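3-chlorocatechol 1,2-dioxygenase (Rhodococcus opacus, PDB 2BOY) probably opens the aromatic ring of catechols, 3-chlorocatechol among them, by intradiol cleavage with molecular oxygen at a ferric iron. Local coordinates at residues 121-126 against 146-151; 162-167 against 190-195; 186-191 against 205-210. All coordinates share one frame; numbering follows the deposited sequence. Where two conformers were deposited one is given.

Overall arrangement
The three contacts all reach one mixed beta sheet, the framework of the dioxygenase domain; along the chain contact 1 closes before contact 2 opens, and contacts 2 and 3 overlap. Contact 1 pairs strands 121-125 and 146-150. Strand 121-125 also borders strand 187-197, the element that contacts 2 and 3 share: contact 2 sets the loop 162-167 against it, and contact 3 sets its first residues against strand 204-210. Centres of contacts 2 and 3 are about 6 Å apart; contact 1 is centred about 13 Å from contact 2 and 16 Å from contact 3. Strand 187-197 thus runs between strands 121-125 and 204-210, and the irregular backbone at its start brings polar side chains to the iron.

Contact 1 of 3, residues 121-126 against 146-151; sequences LLDMWQ and RGKIRT
Leu-122 and Ile-149 form a hydrogen-bonded pair in an antiparallel strand pairing, part of the mixed sheet of the dioxygenase domain; strand 187-197 borders strand 121-125 on its other edge. Leu-122 N donates to Ile-149 O at 2.8 Å, and Leu-122 O accepts from Ile-149 N; Met-124 and Gly-147 repeat the exchange, Met-124 N to Gly-147 O also at 2.8 Å.

On the face of Leu-122, Met-124 and Ile-149 the contact is apolar: Leu-122 CB meets Ile-149 CG1 at 3.9 Å, and Phe-157 packs on both residues. On the other face, charged chains do much of the packing. In one of its two conformers, Leu-121 places CD1 3.7 Å above the centre of the Arg-150 guanidinium, whose NH1 makes a salt bridge with Asp-119. Asp-123 and the extended Lys-148 run alongside, yet OD1 and NZ stay 4.2 Å apart, beyond a salt bridge.

Trp-125, stacked on the iron ligand His-193, holds CG between the backbone N and the carbonyl carbon (chi1 66°), setting the indole beside Arg-146 with ring and guanidinium planes 14° apart. Ser-134 and the Tyr-78 carbonyl hold that guanidinium, and its NH1 lies 3.5 Å from Trp-125 CD1.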
loop_
_atom_site.group_PDB
_atom_site.type_symbol
_atom_site.label_atom_id
_atom_site.label_comp_id
_atom_site.label_asym_id
_atom_site.label_seq_id
_atom_site.Cartn_x
_atom_site.Cartn_y
_atom_site.Cartn_z
ATOM N N LEU A 121 9.810 34.752 3.030
ATOM C CA LEU A 121 8.904 34.462 1.922
ATOM C C LEU A 121 7.906 33.447 2.441
ATOM O O LEU A 121 8.305 32.457 3.089
ATOM C CB LEU A 121 9.648 33.897 0.693
ATOM C CG LEU A 121 10.503 34.759 -0.276
ATOM C CD1 LEU A 121 10.905 36.152 0.213
ATOM C CD2 LEU A 121 11.753 34.003 -0.755
ATOM N N LEU A 122 6.620 33.711 2.210
ATOM C CA LEU A 122 5.567 32.778 2.645
ATOM C C LEU A 122 4.737 32.393 1.437
ATOM O O LEU A 122 4.303 33.267 0.682
ATOM C CB LEU A 122 4.644 33.386 3.727
ATOM C CG LEU A 122 5.235 33.782 5.087
ATOM C CD1 LEU A 122 5.726 35.230 5.026
ATOM C CD2 LEU A 122 4.247 33.605 6.188
ATOM N N ASP A 123 4.553 31.089 1.246
ATOM C CA ASP A 123 3.714 30.546 0.211
ATOM C C ASP A 123 2.451 30.109 0.935
ATOM O O ASP A 123 2.535 29.292 1.843
ATOM C CB ASP A 123 4.399 29.313 -0.377
ATOM C CG ASP A 123 4.389 29.293 -1.882
ATOM O OD1 ASP A 123 5.419 28.986 -2.487
ATOM O OD2 ASP A 123 3.391 29.544 -2.564
ATOM N N MET A 124 1.282 30.581 0.519
ATOM C CA MET A 124 0.038 30.181 1.220
ATOM C C MET A 124 -0.947 29.613 0.225
ATOM O O MET A 124 -1.015 30.107 -0.887
ATOM C CB MET A 124 -0.557 31.380 1.948
ATOM C CG MET A 124 -1.566 31.040 3.073
ATOM S SD MET A 124 -3.292 30.655 2.514
ATOM C CE MET A 124 -4.125 32.241 2.721
ATOM N N TRP A 125 -1.600 28.503 0.577
ATOM C CA TRP A 125 -2.665 27.969 -0.271
ATOM C C TRP A 125 -3.793 27.507 0.606
ATOM O O TRP A 125 -3.586 27.124 1.763
ATOM C CB TRP A 125 -2.173 26.854 -1.241
ATOM C CG TRP A 125 -1.686 25.556 -0.628
ATOM C CD1 TRP A 125 -2.308 24.346 -0.697
ATOM C CD2 TRP A 125 -0.425 25.318 0.054
ATOM N NE1 TRP A 125 -1.543 23.372 -0.092
ATOM C CE2 TRP A 125 -0.398 23.938 0.412
ATOM C CE3 TRP A 125 0.658 26.142 0.431
ATOM C CZ2 TRP A 125 0.671 23.346 1.137
ATOM C CZ3 TRP A 125 1.728 25.566 1.152
ATOM C CH2 TRP A 125 1.718 24.177 1.509
ATOM N N GLN A 126 -4.998 27.526 0.048
ATOM C CA GLN A 126 -6.177 27.192 0.813
ATOM C C GLN A 126 -7.237 26.818 -0.203
ATOM O O GLN A 126 -7.118 27.151 -1.385
ATOM C CB GLN A 126 -6.658 28.407 1.645
ATOM C CG GLN A 126 -7.179 29.593 0.746
ATOM C CD GLN A 126 -7.840 30.674 1.548
ATOM O OE1 GLN A 126 -7.190 31.618 1.990
ATOM N NE2 GLN A 126 -9.162 30.562 1.716
ATOM N N ARG A 146 -3.983 30.829 -4.065
ATOM C CA ARG A 146 -2.564 30.480 -3.896
ATOM C C ARG A 146 -1.746 31.739 -4.118
ATOM O O ARG A 146 -1.903 32.419 -5.158
ATOM C CB ARG A 146 -2.186 29.427 -4.954
ATOM C CG ARG A 146 -2.941 28.101 -4.820
ATOM C CD ARG A 146 -2.610 27.043 -5.895
ATOM N NE ARG A 146 -3.382 25.813 -5.734
ATOM C CZ ARG A 146 -3.057 24.782 -4.942
ATOM N NH1 ARG A 146 -1.945 24.809 -4.162
ATOM N NH2 ARG A 146 -3.846 23.708 -4.928
ATOM N N GLY A 147 -0.843 32.071 -3.178
ATOM C CA GLY A 147 -0.051 33.282 -3.339
ATOM C C GLY A 147 1.216 33.298 -2.506
ATOM O O GLY A 147 1.301 32.611 -1.466
ATOM N N LYS A 148 2.153 34.135 -2.925
ATOM C CA LYS A 148 3.387 34.353 -2.179
ATOM C C LYS A 148 3.427 35.794 -1.685
ATOM O O LYS A 148 3.140 36.721 -2.441
ATOM C CB LYS A 148 4.595 34.111 -3.070
ATOM C CG LYS A 148 4.710 32.659 -3.504
ATOM C CD LYS A 148 5.795 32.516 -4.507
ATOM C CE LYS A 148 6.112 31.061 -4.774
ATOM N NZ LYS A 148 7.287 31.063 -5.636
ATOM N N ILE A 149 3.825 35.961 -0.431
ATOM C CA ILE A 149 4.003 37.272 0.180
ATOM C C ILE A 149 5.329 37.297 0.939
ATOM O O ILE A 149 6.010 36.253 1.084
ATOM C CB ILE A 149 2.866 37.531 1.146
ATOM C CG1 ILE A 149 2.734 36.331 2.061
ATOM C CG2 ILE A 149 1.543 37.691 0.373
ATOM C CD1 ILE A 149 1.964 36.582 3.300
ATOM N N ARG A 150 5.707 38.490 1.382
ATOM C CA ARG A 150 6.981 38.698 2.074
ATOM C C ARG A 150 6.675 39.467 3.345
ATOM O O ARG A 150 5.816 40.347 3.303
ATOM C CB ARG A 150 7.909 39.578 1.230
ATOM C CG ARG A 150 8.501 38.924 -0.013
ATOM C CD ARG A 150 9.203 39.973 -0.891
ATOM N NE ARG A 150 10.477 39.532 -1.477
ATOM C CZ ARG A 150 11.665 39.690 -0.901
ATOM N NH1 ARG A 150 11.760 40.223 0.311
ATOM N NH2 ARG A 150 12.765 39.291 -1.530
ATOM N N THR A 151 7.380 39.200 4.450
ATOM C CA THR A 151 7.274 40.084 5.609
ATOM C C THR A 151 7.978 41.393 5.285
ATOM O O THR A 151 8.969 41.401 4.498
ATOM C CB THR A 151 7.908 39.492 6.881
ATOM O OG1 THR A 151 9.287 39.117 6.639
ATOM C CG2 THR A 151 7.171 38.191 7.299
#

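Contact 2 of 3, residues 162-167 against 190-195; sequences IVPAPY and AHLHWI. With FE (Fe (III) ion), chain I; BHO (benzhydroxamic acid), chain J.
Pro-164 and Ala-190 meet in a small apolar contact, without direct hydrogen bonds, where the loop between strands 156-162 and 167-168 passes the part of strand 187-197 that carries two iron ligands. Ala-190 CB points into the loop and lies 3.1 Å from Pro-164 O, and Pro-166 CD lies 4.1 Å from the same methyl. Pro-164 also turns its CG toward the backbone of His-191, 3.5 Å from His-191 O, and crosses Leu-192 at about a right angle to touch CD2.

One water supplies the polar link, donating to Ala-165 O and accepting from His-191 N at 3.0 Å; it also lies over one face of the His-191 imidazole. This is the ferric site of an intradiol dioxygenase: His-191 NE2 binds the iron at 2.0 Å and His-193 NE2 at 2.2 Å, with Tyr-133 as the third protein ligand and benzhydroxamic acid N modelled doubtfully close to the metal.

His-191 CG lies between N and the carbonyl carbon (chi1 56°); though the first bond leads away from the loop, this torsion turns the imidazole back so that NE2 meets the iron. His-193 presents its ring edge to the benzhydroxamic acid.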
loop_
_atom_site.group_PDB
_atom_site.type_symbol
_atom_site.label_atom_id
_atom_site.label_comp_id
_atom_site.label_asym_id
_atom_site.label_seq_id
_atom_site.Cartn_x
_atom_site.Cartn_y
_atom_site.Cartn_z
ATOM N N ILE A 162 -10.594 34.885 2.013
ATOM C CA ILE A 162 -11.919 34.474 2.433
ATOM C C ILE A 162 -11.710 33.294 3.368
ATOM O O ILE A 162 -10.686 32.628 3.261
ATOM C CB ILE A 162 -12.754 34.178 1.148
ATOM C CG1 ILE A 162 -13.504 35.469 0.765
ATOM C CG2 ILE A 162 -13.699 33.015 1.312
ATOM C CD1 ILE A 162 -13.759 35.624 -0.731
ATOM N N VAL A 163 -12.597 33.090 4.340
ATOM C CA VAL A 163 -12.502 31.905 5.217
ATOM C C VAL A 163 -12.732 30.646 4.398
ATOM O O VAL A 163 -13.799 30.510 3.778
ATOM C CB VAL A 163 -13.495 31.981 6.416
ATOM C CG1 VAL A 163 -13.313 30.789 7.346
ATOM C CG2 VAL A 163 -13.284 33.281 7.200
ATOM N N PRO A 164 -11.752 29.712 4.368
ATOM C CA PRO A 164 -11.932 28.487 3.594
ATOM C C PRO A 164 -13.002 27.624 4.257
ATOM O O PRO A 164 -13.175 27.694 5.468
ATOM C CB PRO A 164 -10.544 27.763 3.691
ATOM C CG PRO A 164 -9.955 28.266 5.030
ATOM C CD PRO A 164 -10.484 29.726 5.141
ATOM N N ALA A 165 -13.709 26.834 3.462
ATOM C CA ALA A 165 -14.579 25.783 3.982
ATOM C C ALA A 165 -13.762 24.554 4.376
ATOM O O ALA A 165 -12.714 24.306 3.802
ATOM C CB ALA A 165 -15.610 25.370 2.906
ATOM N N PRO A 166 -14.287 23.756 5.297
ATOM C CA PRO A 166 -13.791 22.397 5.483
ATOM C C PRO A 166 -13.928 21.613 4.178
ATOM O O PRO A 166 -14.740 21.966 3.332
ATOM C CB PRO A 166 -14.757 21.793 6.508
ATOM C CG PRO A 166 -15.446 22.921 7.158
ATOM C CD PRO A 166 -15.391 24.096 6.224
ATOM N N TYR A 167 -13.118 20.549 4.066
ATOM C CA TYR A 167 -12.843 19.751 2.856
ATOM C C TYR A 167 -13.253 18.283 3.158
ATOM O O TYR A 167 -12.891 17.796 4.230
ATOM C CB TYR A 167 -11.301 19.819 2.590
ATOM C CG TYR A 167 -10.798 19.045 1.368
ATOM C CD1 TYR A 167 -10.161 17.795 1.494
ATOM C CD2 TYR A 167 -10.943 19.573 0.088
ATOM C CE1 TYR A 167 -9.719 17.084 0.351
ATOM C CE2 TYR A 167 -10.495 18.880 -1.042
ATOM C CZ TYR A 167 -9.907 17.634 -0.907
ATOM O OH TYR A 167 -9.486 16.964 -2.043
ATOM N N ALA A 190 -11.484 23.444 8.364
ATOM C CA ALA A 190 -10.992 24.527 7.467
ATOM C C ALA A 190 -9.605 24.943 7.867
ATOM O O ALA A 190 -9.341 24.996 9.049
ATOM C CB ALA A 190 -11.924 25.728 7.574
ATOM N N HIS A 191 -8.735 25.260 6.901
ATOM C CA HIS A 191 -7.329 25.585 7.225
ATOM C C HIS A 191 -6.636 26.408 6.124
ATOM O O HIS A 191 -7.031 26.368 4.951
ATOM C CB HIS A 191 -6.528 24.277 7.464
ATOM C CG HIS A 191 -6.599 23.333 6.309
ATOM N ND1 HIS A 191 -7.620 22.427 6.143
ATOM C CD2 HIS A 191 -5.816 23.229 5.212
ATOM C CE1 HIS A 191 -7.449 21.786 4.996
ATOM N NE2 HIS A 191 -6.343 22.243 4.420
ATOM N N LEU A 192 -5.578 27.124 6.522
ATOM C CA LEU A 192 -4.699 27.838 5.634
ATOM C C LEU A 192 -3.376 27.090 5.714
ATOM O O LEU A 192 -2.922 26.818 6.841
ATOM C CB LEU A 192 -4.481 29.264 6.135
ATOM C CG LEU A 192 -5.770 30.063 6.381
ATOM C CD1 LEU A 192 -5.383 31.467 6.838
ATOM C CD2 LEU A 192 -6.512 30.114 5.013
ATOM N N HIS A 193 -2.798 26.768 4.548
ATOM C CA HIS A 193 -1.468 26.060 4.439
ATOM C C HIS A 193 -0.363 27.096 4.280
ATOM O O HIS A 193 -0.557 28.060 3.551
ATOM C CB HIS A 193 -1.416 25.235 3.163
ATOM C CG HIS A 193 -2.213 23.959 3.206
ATOM N ND1 HIS A 193 -1.702 22.805 3.752
ATOM C CD2 HIS A 193 -3.449 23.639 2.727
ATOM C CE1 HIS A 193 -2.599 21.836 3.649
ATOM N NE2 HIS A 193 -3.674 22.322 3.044
ATOM N N TRP A 194 0.844 26.867 4.841
ATOM C CA TRP A 194 1.919 27.839 4.711
ATOM C C TRP A 194 3.245 27.096 4.572
ATOM O O TRP A 194 3.462 26.104 5.266
ATOM C CB TRP A 194 2.046 28.678 5.979
ATOM C CG TRP A 194 0.805 29.415 6.374
ATOM C CD1 TRP A 194 -0.251 28.921 7.087
ATOM C CD2 TRP A 194 0.497 30.784 6.091
ATOM N NE1 TRP A 194 -1.207 29.902 7.231
ATOM C CE2 TRP A 194 -0.763 31.055 6.649
ATOM C CE3 TRP A 194 1.161 31.817 5.400
ATOM C CZ2 TRP A 194 -1.362 32.309 6.567
ATOM C CZ3 TRP A 194 0.551 33.073 5.312
ATOM C CH2 TRP A 194 -0.689 33.299 5.889
ATOM N N ILE A 195 4.069 27.553 3.638
ATOM C CA ILE A 195 5.506 27.184 3.613
ATOM C C ILE A 195 6.243 28.495 3.739
ATOM O O ILE A 195 6.019 29.414 2.939
ATOM C CB ILE A 195 5.883 26.409 2.333
ATOM C CG1 ILE A 195 5.261 24.996 2.373
ATOM C CG2 ILE A 195 7.463 26.279 2.185
ATOM C CD1 ILE A 195 5.306 24.259 1.012
HETATM FE FE FE I . -5.622 21.406 2.703
HETATM C C1 BHO J . -4.842 17.604 2.864
HETATM C C2 BHO J . -4.067 16.733 3.770
HETATM C C3 BHO J . -4.195 15.349 3.639
HETATM C C4 BHO J . -5.069 14.830 2.671
HETATM C C5 BHO J . -5.797 15.659 1.835
HETATM C C6 BHO J . -5.701 17.048 1.930
HETATM C C BHO J . -4.699 19.087 3.005
HETATM O O1 BHO J . -4.409 19.495 4.082
HETATM N N BHO J . -4.911 19.985 2.065
HETATM O O2 BHO J . -4.450 19.920 0.914
HETATM O O HOH W 1 -9.992 24.335 4.300
#

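Contact 3 of 3, residues 186-191 against 205-210; sequences AWRPAH and TTQLYF. With FE (Fe (III) ion), chain I; BHO (benzhydroxamic acid), chain J.
Arg-188 and Gln-207 come from opposite directions and meet in a tightly packed part of this buried contact, beside the bound benzhydroxamic acid. Arg-188 NH1 donates to Gln-207 OE1 at 2.8 Å, in the carbonyl plane and on a lone pair, although the guanidinium and amide planes are 79° apart. NH2 adds a weak second bond to the same oxygen and a firmer one to Tyr-209 OH at 3.0 Å. Both acceptors lie close to the guanidinium plane, and NH2 also forms a salt bridge with Asp-219, which should help fix the group's rotation. Bends at chi2 and chi3 set CD over the phenyl ring of benzhydroxamic acid and turn the guanidinium edge to its O1; NH1 lies 2.4 Å from O1, too short for the hydrogen bond to be taken at face value.

This cluster covers one face of the His-191 imidazole with Arg-188 NH1 and Gln-207 OE1, while ND1 donates almost straight (172°) to Pro-189 O at 2.8 Å, which probably helps hold the ring in line for its iron bond.

Tyr-209 presents its ring edge to Arg-188 NH2, and its CD2 packs on Pro-189 CG at 3.6 Å. An alanine in place of Tyr-209 would probably leave Arg-188 NH2 without its phenolic acceptor and Pro-189 without its aromatic neighbour.

Packing is looser toward Phe-210. Ala-190 CB rests 3.8 Å from Phe-210 CD1, and here a water takes the place of a direct backbone bond, donating to Ala-190 O and accepting from Phe-210 N. The two segments belong to the beta hairpin of strands 187-197 and 204-210, and their arginine, glutamine and histidine together line the ligand pocket beside the ferric iron of an intradiol ring-cleavage dioxygenase.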
loop_
_atom_site.group_PDB
_atom_site.type_symbol
_atom_site.label_atom_id
_atom_site.label_comp_id
_atom_site.label_asym_id
_atom_site.label_seq_id
_atom_site.Cartn_x
_atom_site.Cartn_y
_atom_site.Cartn_z
ATOM N N ALA A 186 -14.785 11.705 6.350
ATOM C CA ALA A 186 -13.737 12.047 5.405
ATOM C C ALA A 186 -13.338 13.521 5.459
ATOM O O ALA A 186 -12.802 14.037 4.485
ATOM C CB ALA A 186 -14.213 11.679 4.000
ATOM N N TRP A 187 -13.598 14.209 6.575
ATOM C CA TRP A 187 -13.470 15.679 6.611
ATOM C C TRP A 187 -12.166 16.159 7.239
ATOM O O TRP A 187 -11.763 15.642 8.269
ATOM C CB TRP A 187 -14.565 16.276 7.476
ATOM C CG TRP A 187 -15.912 16.179 6.839
ATOM C CD1 TRP A 187 -16.849 15.157 6.993
ATOM C CD2 TRP A 187 -16.487 17.120 5.936
ATOM N NE1 TRP A 187 -17.975 15.441 6.251
ATOM C CE2 TRP A 187 -17.788 16.638 5.595
ATOM C CE3 TRP A 187 -16.047 18.340 5.377
ATOM C CZ2 TRP A 187 -18.627 17.327 4.713
ATOM C CZ3 TRP A 187 -16.893 19.027 4.517
ATOM C CH2 TRP A 187 -18.163 18.511 4.181
ATOM N N ARG A 188 -11.596 17.199 6.642
ATOM C CA ARG A 188 -10.608 18.061 7.309
ATOM C C ARG A 188 -11.327 19.364 7.749
ATOM O O ARG A 188 -12.118 19.917 6.972
ATOM C CB ARG A 188 -9.506 18.449 6.306
ATOM C CG ARG A 188 -8.755 17.256 5.713
ATOM C CD ARG A 188 -7.234 17.531 5.585
ATOM N NE ARG A 188 -6.728 17.850 6.919
ATOM C CZ ARG A 188 -5.864 18.810 7.210
ATOM N NH1 ARG A 188 -5.358 19.590 6.249
ATOM N NH2 ARG A 188 -5.563 19.012 8.488
ATOM N N PRO A 189 -10.994 19.891 8.929
ATOM C CA PRO A 189 -11.521 21.199 9.352
ATOM C C PRO A 189 -10.903 22.248 8.421
ATOM O O PRO A 189 -9.888 21.936 7.747
ATOM C CB PRO A 189 -10.982 21.364 10.772
ATOM C CG PRO A 189 -9.679 20.608 10.749
ATOM C CD PRO A 189 -10.012 19.345 9.905
ATOM N N ALA A 190 -11.484 23.444 8.364
ATOM C CA ALA A 190 -10.992 24.527 7.467
ATOM C C ALA A 190 -9.605 24.943 7.867
ATOM O O ALA A 190 -9.341 24.996 9.049
ATOM C CB ALA A 190 -11.924 25.728 7.574
ATOM N N HIS A 191 -8.735 25.260 6.901
ATOM C CA HIS A 191 -7.329 25.585 7.225
ATOM C C HIS A 191 -6.636 26.408 6.124
ATOM O O HIS A 191 -7.031 26.368 4.951
ATOM C CB HIS A 191 -6.528 24.277 7.464
ATOM C CG HIS A 191 -6.599 23.333 6.309
ATOM N ND1 HIS A 191 -7.620 22.427 6.143
ATOM C CD2 HIS A 191 -5.816 23.229 5.212
ATOM C CE1 HIS A 191 -7.449 21.786 4.996
ATOM N NE2 HIS A 191 -6.343 22.243 4.420
ATOM N N THR A 205 6.902 24.414 7.525
ATOM C CA THR A 205 5.609 24.042 6.921
ATOM C C THR A 205 4.561 23.871 7.973
ATOM O O THR A 205 4.729 23.091 8.913
ATOM C CB THR A 205 5.788 22.747 6.139
ATOM O OG1 THR A 205 6.672 23.007 5.034
ATOM C CG2 THR A 205 4.407 22.308 5.451
ATOM N N THR A 206 3.406 24.528 7.797
ATOM C CA THR A 206 2.411 24.432 8.840
ATOM C C THR A 206 1.007 24.729 8.277
ATOM O O THR A 206 0.853 24.992 7.083
ATOM C CB THR A 206 2.814 25.372 10.037
ATOM O OG1 THR A 206 2.021 25.085 11.199
ATOM C CG2 THR A 206 2.608 26.879 9.742
ATOM N N GLN A 207 0.017 24.655 9.149
ATOM C CA GLN A 207 -1.389 24.899 8.770
ATOM C C GLN A 207 -2.006 25.654 9.909
ATOM O O GLN A 207 -1.662 25.402 11.065
ATOM C CB GLN A 207 -2.137 23.581 8.691
ATOM C CG GLN A 207 -1.705 22.720 7.516
ATOM C CD GLN A 207 -2.663 21.603 7.216
ATOM O OE1 GLN A 207 -3.883 21.744 7.379
ATOM N NE2 GLN A 207 -2.120 20.493 6.751
ATOM N N LEU A 208 -2.976 26.519 9.619
ATOM C CA LEU A 208 -3.683 27.181 10.728
ATOM C C LEU A 208 -5.172 26.902 10.560
ATOM O O LEU A 208 -5.658 26.946 9.456
ATOM C CB LEU A 208 -3.407 28.698 10.710
ATOM C CG LEU A 208 -1.911 29.026 10.924
ATOM C CD1 LEU A 208 -1.600 30.499 10.676
ATOM C CD2 LEU A 208 -1.451 28.595 12.331
ATOM N N TYR A 209 -5.844 26.592 11.654
ATOM C CA TYR A 209 -7.243 26.166 11.691
ATOM C C TYR A 209 -8.048 27.228 12.435
ATOM O O TYR A 209 -7.476 28.161 12.970
ATOM C CB TYR A 209 -7.334 24.863 12.460
ATOM C CG TYR A 209 -6.447 23.770 11.900
ATOM C CD1 TYR A 209 -5.176 23.549 12.418
ATOM C CD2 TYR A 209 -6.900 22.955 10.852
ATOM C CE1 TYR A 209 -4.357 22.561 11.891
ATOM C CE2 TYR A 209 -6.083 21.961 10.314
ATOM C CZ TYR A 209 -4.821 21.774 10.845
ATOM O OH TYR A 209 -4.012 20.780 10.342
ATOM N N PHE A 210 -9.370 27.114 12.447
ATOM C CA PHE A 210 -10.252 28.152 13.041
ATOM C C PHE A 210 -10.932 27.536 14.261
ATOM O O PHE A 210 -11.582 26.497 14.130
ATOM C CB PHE A 210 -11.232 28.615 11.985
ATOM C CG PHE A 210 -10.562 29.210 10.792
ATOM C CD1 PHE A 210 -10.278 28.442 9.671
ATOM C CD2 PHE A 210 -10.120 30.531 10.826
ATOM C CE1 PHE A 210 -9.612 28.986 8.610
ATOM C CE2 PHE A 210 -9.452 31.079 9.751
ATOM C CZ PHE A 210 -9.198 30.304 8.642
HETATM FE FE FE I . -5.622 21.406 2.703
HETATM C C1 BHO J . -4.842 17.604 2.864
HETATM C C2 BHO J . -4.067 16.733 3.770
HETATM C C3 BHO J . -4.195 15.349 3.639
HETATM C C4 BHO J . -5.069 14.830 2.671
HETATM C C5 BHO J . -5.797 15.659 1.835
HETATM C C6 BHO J . -5.701 17.048 1.930
HETATM C C BHO J . -4.699 19.087 3.005
HETATM O O1 BHO J . -4.409 19.495 4.082
HETATM N N BHO J . -4.911 19.985 2.065
HETATM O O2 BHO J . -4.450 19.920 0.914
HETATM O O HOH W 2 -10.781 24.915 11.251
#